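Local coordinates for protein AT-less polyketide synthase (PDB 4TKT) that probably catalyses decarboxylative chain-extending condensations as a ketosynthase domain of the AT-less type I polyketide synthase that makes isomigrastatin, at residues A208-V213 with G254-R259. Sequence-based numbering, arbitrary orientation.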
loop_
_atom_site.group_PDB
_atom_site.type_symbol
_atom_site.label_atom_id
_atom_site.label_comp_id
_atom_site.label_asym_id
_atom_site.label_seq_id
_atom_site.Cartn_x
_atom_site.Cartn_y
_atom_site.Cartn_z
ATOM N N ALA A 208 3.646 -9.555 -9.808
ATOM C CA ALA A 208 3.838 -8.144 -10.087
ATOM C C ALA A 208 3.591 -7.292 -8.856
ATOM O O ALA A 208 2.577 -7.428 -8.173
ATOM C CB ALA A 208 2.933 -7.700 -11.223
ATOM N N LEU A 209 4.544 -6.414 -8.581
ATOM C CA LEU A 209 4.382 -5.402 -7.555
ATOM C C LEU A 209 3.800 -4.145 -8.196
ATOM O O LEU A 209 4.388 -3.586 -9.122
ATOM C CB LEU A 209 5.721 -5.104 -6.889
ATOM C CG LEU A 209 5.672 -4.510 -5.488
ATOM C CD1 LEU A 209 4.926 -5.447 -4.560
ATOM C CD2 LEU A 209 7.082 -4.260 -4.987
ATOM N N ALA A 210 2.638 -3.715 -7.721
ATOM C CA ALA A 210 2.005 -2.517 -8.255
ATOM C C ALA A 210 1.632 -1.566 -7.129
ATOM O O ALA A 210 1.099 -1.987 -6.105
ATOM C CB ALA A 210 0.777 -2.876 -9.071
ATOM N N GLY A 211 1.918 -0.284 -7.319
ATOM C CA GLY A 211 1.600 0.705 -6.309
ATOM C C GLY A 211 1.869 2.125 -6.755
ATOM O O GLY A 211 2.242 2.372 -7.903
ATOM N N GLY A 212 1.673 3.063 -5.834
ATOM C CA GLY A 212 1.884 4.469 -6.110
ATOM C C GLY A 212 2.536 5.179 -4.940
ATOM O O GLY A 212 2.466 4.722 -3.801
ATOM N N VAL A 213 3.179 6.303 -5.226
ATOM C CA VAL A 213 3.824 7.094 -4.193
ATOM C C VAL A 213 3.628 8.579 -4.479
ATOM O O VAL A 213 3.714 9.020 -5.626
ATOM C CB VAL A 213 5.332 6.766 -4.086
ATOM C CG1 VAL A 213 6.010 6.881 -5.444
ATOM C CG2 VAL A 213 6.012 7.661 -3.059
ATOM N N GLY A 254 1.983 3.241 -1.113
ATOM C CA GLY A 254 1.312 1.959 -1.009
ATOM C C GLY A 254 1.658 1.034 -2.154
ATOM O O GLY A 254 2.102 1.485 -3.213
ATOM N N ALA A 255 1.456 -0.263 -1.943
ATOM C CA ALA A 255 1.716 -1.254 -2.981
ATOM C C ALA A 255 0.958 -2.554 -2.733
ATOM O O ALA A 255 0.592 -2.870 -1.602
ATOM C CB ALA A 255 3.205 -1.533 -3.084
ATOM N N VAL A 256 0.719 -3.296 -3.808
ATOM C CA VAL A 256 0.145 -4.631 -3.710
ATOM C C VAL A 256 0.990 -5.616 -4.504
ATOM O O VAL A 256 1.592 -5.257 -5.517
ATOM C CB VAL A 256 -1.307 -4.677 -4.228
ATOM C CG1 VAL A 256 -2.253 -4.064 -3.219
ATOM C CG2 VAL A 256 -1.418 -3.973 -5.569
ATOM N N LEU A 257 1.047 -6.856 -4.030
ATOM C CA LEU A 257 1.679 -7.927 -4.784
ATOM C C LEU A 257 0.599 -8.683 -5.546
ATOM O O LEU A 257 -0.313 -9.249 -4.942
ATOM C CB LEU A 257 2.458 -8.868 -3.862
ATOM C CG LEU A 257 3.446 -9.818 -4.547
ATOM C CD1 LEU A 257 4.456 -9.040 -5.374
ATOM C CD2 LEU A 257 4.160 -10.688 -3.528
ATOM N N LEU A 258 0.695 -8.676 -6.872
ATOM C CA LEU A 258 -0.345 -9.257 -7.714
ATOM C C LEU A 258 0.083 -10.580 -8.337
ATOM O O LEU A 258 1.260 -10.795 -8.627
ATOM C CB LEU A 258 -0.747 -8.272 -8.811
ATOM C CG LEU A 258 -1.276 -6.930 -8.314
ATOM C CD1 LEU A 258 -1.735 -6.079 -9.484
ATOM C CD2 LEU A 258 -2.403 -7.145 -7.322
ATOM N N ARG A 259 -0.892 -11.453 -8.562
ATOM C CA ARG A 259 -0.626 -12.812 -9.011
ATOM C C ARG A 259 -1.896 -13.463 -9.558
ATOM O O ARG A 259 -2.980 -13.242 -9.023
ATOM C CB ARG A 259 -0.064 -13.631 -7.850
ATOM C CG ARG A 259 0.416 -15.002 -8.228
ATOM C CD ARG A 259 1.196 -15.637 -7.101
ATOM N NE ARG A 259 1.907 -16.815 -7.576
ATOM C CZ ARG A 259 2.558 -17.659 -6.788
ATOM N NH1 ARG A 259 2.579 -17.452 -5.479
ATOM N NH2 ARG A 259 3.181 -18.707 -7.307
#
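L209 and L257, a non-hydrogen-bonded antiparallel pair, meet through their CD1 methyls, 3.7 Å apart, with the two side chains crossing at about a right angle. In each leucine CG lies trans to its own backbone N (chi1 -157° in L209, -165° in L257), and the matching second torsions then turn CD1 toward the partner strand, so that L209 CD1 also lies 3.5 Å from V256 O. A255 shares this face of the sheet, and helix 93-109 covers it, with A102 against L209 and C101 and T105 against A255; helix 113-121 touches L257 through L116.

On the other face the small A208 and A210 lie beside V256 and L258. L258 CD1 reaches diagonally back to A210 CB at 4.1 Å, while V256 sets its CG2 against A210 O at 3.3 Å. Helix 188-202 packs here, I193 and A196 meeting A210 and L200 touching both A208 and L258.

The backbone ladder pairs A208 with L258, A210 with V256 and G212 with G254 through two N-H···O=C bonds each. The A210-V256 bonds are nearly straight, whereas G212 N to G254 O is more bent (138° at the hydrogen). Where G211 faces A255 the strands close to 3.9 Å between CA atoms, and G211 CA touches G254 O; a glycine, with no CB, fits this close approach.

At the far end, the guanidinium of R259 forms salt bridges with D267 and D269. Strand 208-214 also bonds to strand 129-136, and strand 252-260 has 9-17 as its other, antiparallel neighbour, placing this pair within the mixed sheet of the N-terminal half of the layered αβαβα thiolase fold common to ketosynthases, with helices on both faces.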